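Local coordinates for protein 3-dehydroquinate dehydratase (Thermus thermophilus, PDB 2UYG) that probably catalyses the trans-dehydration of 3-dehydroquinate to 3-dehydroshikimate through an enolate intermediate, the third step of chorismate biosynthesis, as a type II dehydroquinase, at residues V59-N73 with A87-L100. Residues are numbered along the deposited sequence; the frame is centred on the assembly and turned at random.
Sequences VQQAHQEGFLAIVLN and AIRAQPLPVVEVHL
Q91, in the loop just after helix 82-89, packs against V59 of helix 52-61. Its CB faces the carbonyl O of Q60; CG lies 3.7 Å from V59 O, with CD also close to that oxygen; OE1 meets the methyl I70 CD1. With CG wedged between backbone N and carbonyl carbon (chi1 63°) and the chain bent again at chi2, the amide folds back on its own loop. There NE2 donates to I88 O, in the carbonyl plane on a lone pair (2.8 Å), and to L93 O, while OE1 accepts L93 N from above its carbonyl plane; glutamine suits the place because one amide supplies both donor and acceptor. A water accepting from H63 N (2.7 Å from the water oxygen) lies within hydrogen-bonding distance of V59 O and Q91 OE1, and may share its protons between them and other acceptors. With Q91 replaced by alanine, I88 O and L93 O would probably lose this donor and L93 N its acceptor, leaving the turn into P92-P94 less firmly held.

Beside it, branched L93 packs against A62, F67 and I70, its CD2 3.6 Å from H63 CB. P92 lays CD over one face of the H63 ring, a CH-pi contact suited to a flat ring and a rigid proline. Beyond them I70 N donates to P94 O (3.0 Å, 171°), opening the parallel pairing that continues to V98 N and L72 O. On one sheet face L72 meets I88 and V95; on the other V71 CG1 touches V98 CG2, under helix 129-140. Strands 69-73 and 95-99 are neighbours in a beta-alpha-beta unit whose crossover holds helix 82-89; they lie between strands 2-6 and 121-124, and carry N73, predicted to bind substrate, and H99, the predicted proton donor, at their C-terminal ends.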
loop_
_atom_site.group_PDB
_atom_site.type_symbol
_atom_site.label_atom_id
_atom_site.label_comp_id
_atom_site.label_asym_id
_atom_site.label_seq_id
_atom_site.Cartn_x
_atom_site.Cartn_y
_atom_site.Cartn_z
ATOM N N VAL A 59 -13.319 32.215 -3.608
ATOM C CA VAL A 59 -11.887 32.413 -3.654
ATOM C C VAL A 59 -11.516 33.020 -4.980
ATOM O O VAL A 59 -10.733 33.989 -5.014
ATOM C CB VAL A 59 -10.923 31.216 -3.132
ATOM C CG1 VAL A 59 -11.551 30.284 -2.153
ATOM C CG2 VAL A 59 -10.157 30.636 -4.206
ATOM N N GLN A 60 -12.176 32.580 -6.056
ATOM C CA GLN A 60 -11.777 33.030 -7.405
ATOM C C GLN A 60 -11.933 34.541 -7.580
ATOM O O GLN A 60 -11.007 35.226 -8.130
ATOM C CB GLN A 60 -12.595 32.327 -8.500
ATOM C CG GLN A 60 -12.257 30.911 -8.848
ATOM C CD GLN A 60 -13.292 30.286 -9.826
ATOM O OE1 GLN A 60 -14.292 30.898 -10.173
ATOM N NE2 GLN A 60 -13.055 29.094 -10.221
ATOM N N GLN A 61 -13.081 35.063 -7.164
ATOM C CA GLN A 61 -13.495 36.465 -7.501
ATOM C C GLN A 61 -12.873 37.395 -6.393
ATOM O O GLN A 61 -12.897 38.581 -6.534
ATOM C CB GLN A 61 -15.091 36.569 -7.556
ATOM C CG GLN A 61 -15.945 37.539 -8.633
ATOM C CD GLN A 61 -16.433 36.757 -9.982
ATOM O OE1 GLN A 61 -15.607 36.414 -10.855
ATOM N NE2 GLN A 61 -17.742 36.456 -10.088
ATOM N N ALA A 62 -12.338 36.884 -5.281
ATOM C CA ALA A 62 -11.920 37.752 -4.166
ATOM C C ALA A 62 -11.016 38.983 -4.494
ATOM O O ALA A 62 -11.253 40.108 -3.993
ATOM C CB ALA A 62 -11.312 36.959 -3.048
ATOM N N HIS A 63 -10.018 38.801 -5.337
ATOM C CA HIS A 63 -9.112 39.868 -5.713
ATOM C C HIS A 63 -9.837 40.963 -6.517
ATOM O O HIS A 63 -9.474 42.089 -6.407
ATOM C CB HIS A 63 -7.905 39.381 -6.519
ATOM C CG HIS A 63 -8.248 38.915 -7.905
ATOM N ND1 HIS A 63 -8.043 39.703 -9.028
ATOM C CD2 HIS A 63 -8.839 37.766 -8.341
ATOM C CE1 HIS A 63 -8.442 39.021 -10.098
ATOM N NE2 HIS A 63 -8.878 37.828 -9.710
ATOM N N GLN A 64 -10.830 40.591 -7.317
ATOM C CA GLN A 64 -11.634 41.513 -8.136
ATOM C C GLN A 64 -12.559 42.367 -7.268
ATOM O O GLN A 64 -12.921 43.500 -7.636
ATOM C CB GLN A 64 -12.522 40.756 -9.186
ATOM C CG GLN A 64 -11.918 40.390 -10.492
ATOM C CD GLN A 64 -12.921 39.805 -11.521
ATOM O OE1 GLN A 64 -13.082 38.620 -11.590
ATOM N NE2 GLN A 64 -13.569 40.666 -12.308
ATOM N N GLU A 65 -12.959 41.826 -6.126
ATOM C CA GLU A 65 -13.655 42.617 -5.116
ATOM C C GLU A 65 -12.776 43.528 -4.310
ATOM O O GLU A 65 -13.291 44.203 -3.450
ATOM C CB GLU A 65 -14.402 41.705 -4.157
ATOM C CG GLU A 65 -15.769 41.268 -4.692
ATOM C CD GLU A 65 -16.264 39.892 -4.215
ATOM O OE1 GLU A 65 -16.623 39.687 -3.072
ATOM O OE2 GLU A 65 -16.324 38.972 -5.046
ATOM N N GLY A 66 -11.450 43.554 -4.532
ATOM C CA GLY A 66 -10.566 44.399 -3.727
ATOM C C GLY A 66 -9.892 43.825 -2.475
ATOM O O GLY A 66 -9.081 44.505 -1.844
ATOM N N PHE A 67 -10.219 42.585 -2.091
ATOM C CA PHE A 67 -9.520 41.909 -0.978
ATOM C C PHE A 67 -8.032 41.698 -1.241
ATOM O O PHE A 67 -7.625 41.553 -2.379
ATOM C CB PHE A 67 -10.206 40.564 -0.721
ATOM C CG PHE A 67 -11.592 40.723 -0.200
ATOM C CD1 PHE A 67 -11.789 41.260 1.046
ATOM C CD2 PHE A 67 -12.688 40.479 -1.014
ATOM C CE1 PHE A 67 -13.052 41.450 1.538
ATOM C CE2 PHE A 67 -13.961 40.675 -0.568
ATOM C CZ PHE A 67 -14.153 41.158 0.706
ATOM N N LEU A 68 -7.227 41.734 -0.195
ATOM C CA LEU A 68 -5.748 41.583 -0.269
ATOM C C LEU A 68 -5.215 40.220 0.157
ATOM O O LEU A 68 -4.097 39.884 -0.134
ATOM C CB LEU A 68 -5.118 42.685 0.560
ATOM C CG LEU A 68 -3.833 42.855 1.437
ATOM C CD1 LEU A 68 -4.030 44.391 1.919
ATOM C CD2 LEU A 68 -3.426 41.906 2.745
ATOM N N ALA A 69 -6.072 39.412 0.749
ATOM C CA ALA A 69 -5.721 38.129 1.362
ATOM C C ALA A 69 -7.018 37.368 1.745
ATOM O O ALA A 69 -8.035 37.998 2.015
ATOM C CB ALA A 69 -4.831 38.381 2.669
ATOM N N ILE A 70 -6.958 36.047 1.757
ATOM C CA ILE A 70 -8.083 35.186 2.148
ATOM C C ILE A 70 -7.654 34.279 3.257
ATOM O O ILE A 70 -6.558 33.756 3.229
ATOM C CB ILE A 70 -8.506 34.300 0.956
ATOM C CG1 ILE A 70 -9.065 35.143 -0.220
ATOM C CG2 ILE A 70 -9.528 33.274 1.373
ATOM C CD1 ILE A 70 -8.802 34.462 -1.523
ATOM N N VAL A 71 -8.536 34.093 4.243
ATOM C CA VAL A 71 -8.333 33.143 5.303
ATOM C C VAL A 71 -9.402 32.091 5.042
ATOM O O VAL A 71 -10.569 32.464 4.994
ATOM C CB VAL A 71 -8.502 33.850 6.670
ATOM C CG1 VAL A 71 -8.495 32.887 7.788
ATOM C CG2 VAL A 71 -7.422 34.924 6.863
ATOM N N LEU A 72 -9.013 30.798 5.017
ATOM C CA LEU A 72 -9.806 29.756 4.463
ATOM C C LEU A 72 -9.827 28.515 5.296
ATOM O O LEU A 72 -8.798 27.916 5.527
ATOM C CB LEU A 72 -9.208 29.400 3.073
ATOM C CG LEU A 72 -9.842 28.239 2.348
ATOM C CD1 LEU A 72 -11.242 28.660 2.054
ATOM C CD2 LEU A 72 -9.107 27.949 0.963
ATOM N N ASN A 73 -11.027 28.106 5.708
ATOM C CA ASN A 73 -11.283 26.914 6.462
ATOM C C ASN A 73 -12.252 26.131 5.575
ATOM O O ASN A 73 -13.504 26.399 5.614
ATOM C CB ASN A 73 -11.940 27.189 7.826
ATOM C CG ASN A 73 -12.200 25.885 8.609
ATOM O OD1 ASN A 73 -12.107 24.820 8.040
ATOM N ND2 ASN A 73 -12.429 25.978 9.913
ATOM N N ALA A 87 -8.679 26.387 -7.451
ATOM C CA ALA A 87 -9.236 27.729 -7.300
ATOM C C ALA A 87 -8.201 28.595 -6.624
ATOM O O ALA A 87 -7.950 29.677 -7.110
ATOM C CB ALA A 87 -10.458 27.727 -6.498
ATOM N N ILE A 88 -7.577 28.096 -5.528
ATOM C CA ILE A 88 -6.648 28.954 -4.844
ATOM C C ILE A 88 -5.404 29.288 -5.671
ATOM O O ILE A 88 -4.878 30.421 -5.579
ATOM C CB ILE A 88 -6.321 28.568 -3.340
ATOM C CG1 ILE A 88 -4.899 28.226 -3.156
ATOM C CG2 ILE A 88 -7.353 27.673 -2.557
ATOM C CD1 ILE A 88 -4.298 29.212 -2.327
ATOM N N ARG A 89 -4.971 28.316 -6.481
ATOM C CA ARG A 89 -3.806 28.473 -7.349
ATOM C C ARG A 89 -4.115 29.425 -8.505
ATOM O O ARG A 89 -3.208 30.055 -9.037
ATOM C CB ARG A 89 -3.322 27.131 -7.952
ATOM C CG ARG A 89 -2.347 26.269 -7.062
ATOM C CD ARG A 89 -0.848 26.527 -7.381
ATOM N NE ARG A 89 -0.187 27.658 -6.626
ATOM C CZ ARG A 89 -0.006 28.946 -7.067
ATOM N NH1 ARG A 89 0.616 29.844 -6.273
ATOM N NH2 ARG A 89 -0.472 29.363 -8.261
ATOM N N ALA A 90 -5.396 29.563 -8.868
ATOM C CA ALA A 90 -5.762 30.255 -10.089
ATOM C C ALA A 90 -5.922 31.712 -9.866
ATOM O O ALA A 90 -6.304 32.353 -10.802
ATOM C CB ALA A 90 -7.045 29.701 -10.659
ATOM N N GLN A 91 -5.651 32.210 -8.640
ATOM C CA GLN A 91 -5.857 33.592 -8.214
ATOM C C GLN A 91 -4.660 34.141 -7.417
ATOM O O GLN A 91 -3.866 33.390 -6.878
ATOM C CB GLN A 91 -7.187 33.709 -7.433
ATOM C CG GLN A 91 -7.400 32.971 -6.103
ATOM C CD GLN A 91 -6.617 33.600 -5.030
ATOM O OE1 GLN A 91 -6.781 34.797 -4.797
ATOM N NE2 GLN A 91 -5.647 32.847 -4.434
ATOM N N PRO A 92 -4.471 35.451 -7.396
ATOM C CA PRO A 92 -3.199 36.020 -6.933
ATOM C C PRO A 92 -3.010 36.264 -5.388
ATOM O O PRO A 92 -1.884 36.504 -4.908
ATOM C CB PRO A 92 -3.130 37.315 -7.775
ATOM C CG PRO A 92 -4.524 37.816 -7.742
ATOM C CD PRO A 92 -5.389 36.508 -7.874
ATOM N N LEU A 93 -4.073 36.128 -4.614
ATOM C CA LEU A 93 -4.059 36.508 -3.239
ATOM C C LEU A 93 -3.374 35.422 -2.370
ATOM O O LEU A 93 -3.417 34.207 -2.673
ATOM C CB LEU A 93 -5.491 36.756 -2.750
ATOM C CG LEU A 93 -6.382 37.833 -3.393
ATOM C CD1 LEU A 93 -7.579 38.080 -2.535
ATOM C CD2 LEU A 93 -5.679 39.165 -3.757
ATOM N N PRO A 94 -2.685 35.850 -1.347
ATOM C CA PRO A 94 -2.213 34.912 -0.325
ATOM C C PRO A 94 -3.395 34.257 0.380
ATOM O O PRO A 94 -4.293 34.994 0.797
ATOM C CB PRO A 94 -1.525 35.829 0.693
ATOM C CG PRO A 94 -2.019 37.151 0.382
ATOM C CD PRO A 94 -2.209 37.213 -1.105
ATOM N N VAL A 95 -3.337 32.948 0.566
ATOM C CA VAL A 95 -4.369 32.222 1.251
ATOM C C VAL A 95 -3.765 31.520 2.521
ATOM O O VAL A 95 -2.740 30.839 2.431
ATOM C CB VAL A 95 -4.950 31.205 0.339
ATOM C CG1 VAL A 95 -6.047 30.442 1.033
ATOM C CG2 VAL A 95 -5.503 31.839 -0.942
ATOM N N VAL A 96 -4.355 31.776 3.685
ATOM C CA VAL A 96 -3.988 31.123 4.900
ATOM C C VAL A 96 -5.115 30.115 5.264
ATOM O O VAL A 96 -6.247 30.485 5.312
ATOM C CB VAL A 96 -3.841 32.079 6.082
ATOM C CG1 VAL A 96 -3.328 31.309 7.294
ATOM C CG2 VAL A 96 -2.809 33.236 5.756
ATOM N N GLU A 97 -4.751 28.850 5.454
ATOM C CA GLU A 97 -5.687 27.765 5.729
ATOM C C GLU A 97 -5.764 27.687 7.238
ATOM O O GLU A 97 -4.777 27.629 7.881
ATOM C CB GLU A 97 -5.182 26.437 5.142
ATOM C CG GLU A 97 -6.110 25.305 5.411
ATOM C CD GLU A 97 -5.754 23.988 4.703
ATOM O OE1 GLU A 97 -5.778 22.888 5.362
ATOM O OE2 GLU A 97 -5.448 24.040 3.522
ATOM N N VAL A 98 -6.939 27.662 7.776
ATOM C CA VAL A 98 -7.192 27.636 9.214
ATOM C C VAL A 98 -8.115 26.494 9.565
ATOM O O VAL A 98 -9.042 26.152 8.799
ATOM C CB VAL A 98 -7.767 29.088 9.484
ATOM C CG1 VAL A 98 -8.651 29.184 10.555
ATOM C CG2 VAL A 98 -6.569 30.048 9.647
ATOM N N HIS A 99 -7.906 25.861 10.734
ATOM C CA HIS A 99 -8.899 24.868 11.257
ATOM C C HIS A 99 -8.978 25.044 12.755
ATOM O O HIS A 99 -7.947 25.262 13.368
ATOM C CB HIS A 99 -8.490 23.418 11.003
ATOM C CG HIS A 99 -8.095 23.154 9.606
ATOM N ND1 HIS A 99 -8.998 22.734 8.645
ATOM C CD2 HIS A 99 -6.916 23.335 8.965
ATOM C CE1 HIS A 99 -8.361 22.605 7.498
ATOM N NE2 HIS A 99 -7.099 22.970 7.657
ATOM N N LEU A 100 -10.166 24.906 13.311
ATOM C CA LEU A 100 -10.413 25.005 14.712
ATOM C C LEU A 100 -9.705 23.920 15.495
ATOM O O LEU A 100 -9.162 24.199 16.549
ATOM C CB LEU A 100 -11.896 24.813 14.985
ATOM C CG LEU A 100 -12.751 25.922 14.333
ATOM C CD1 LEU A 100 -14.088 25.296 14.016
ATOM C CD2 LEU A 100 -12.853 27.101 15.246
HETATM O O HOH W 1 -8.974 36.277 -5.627
#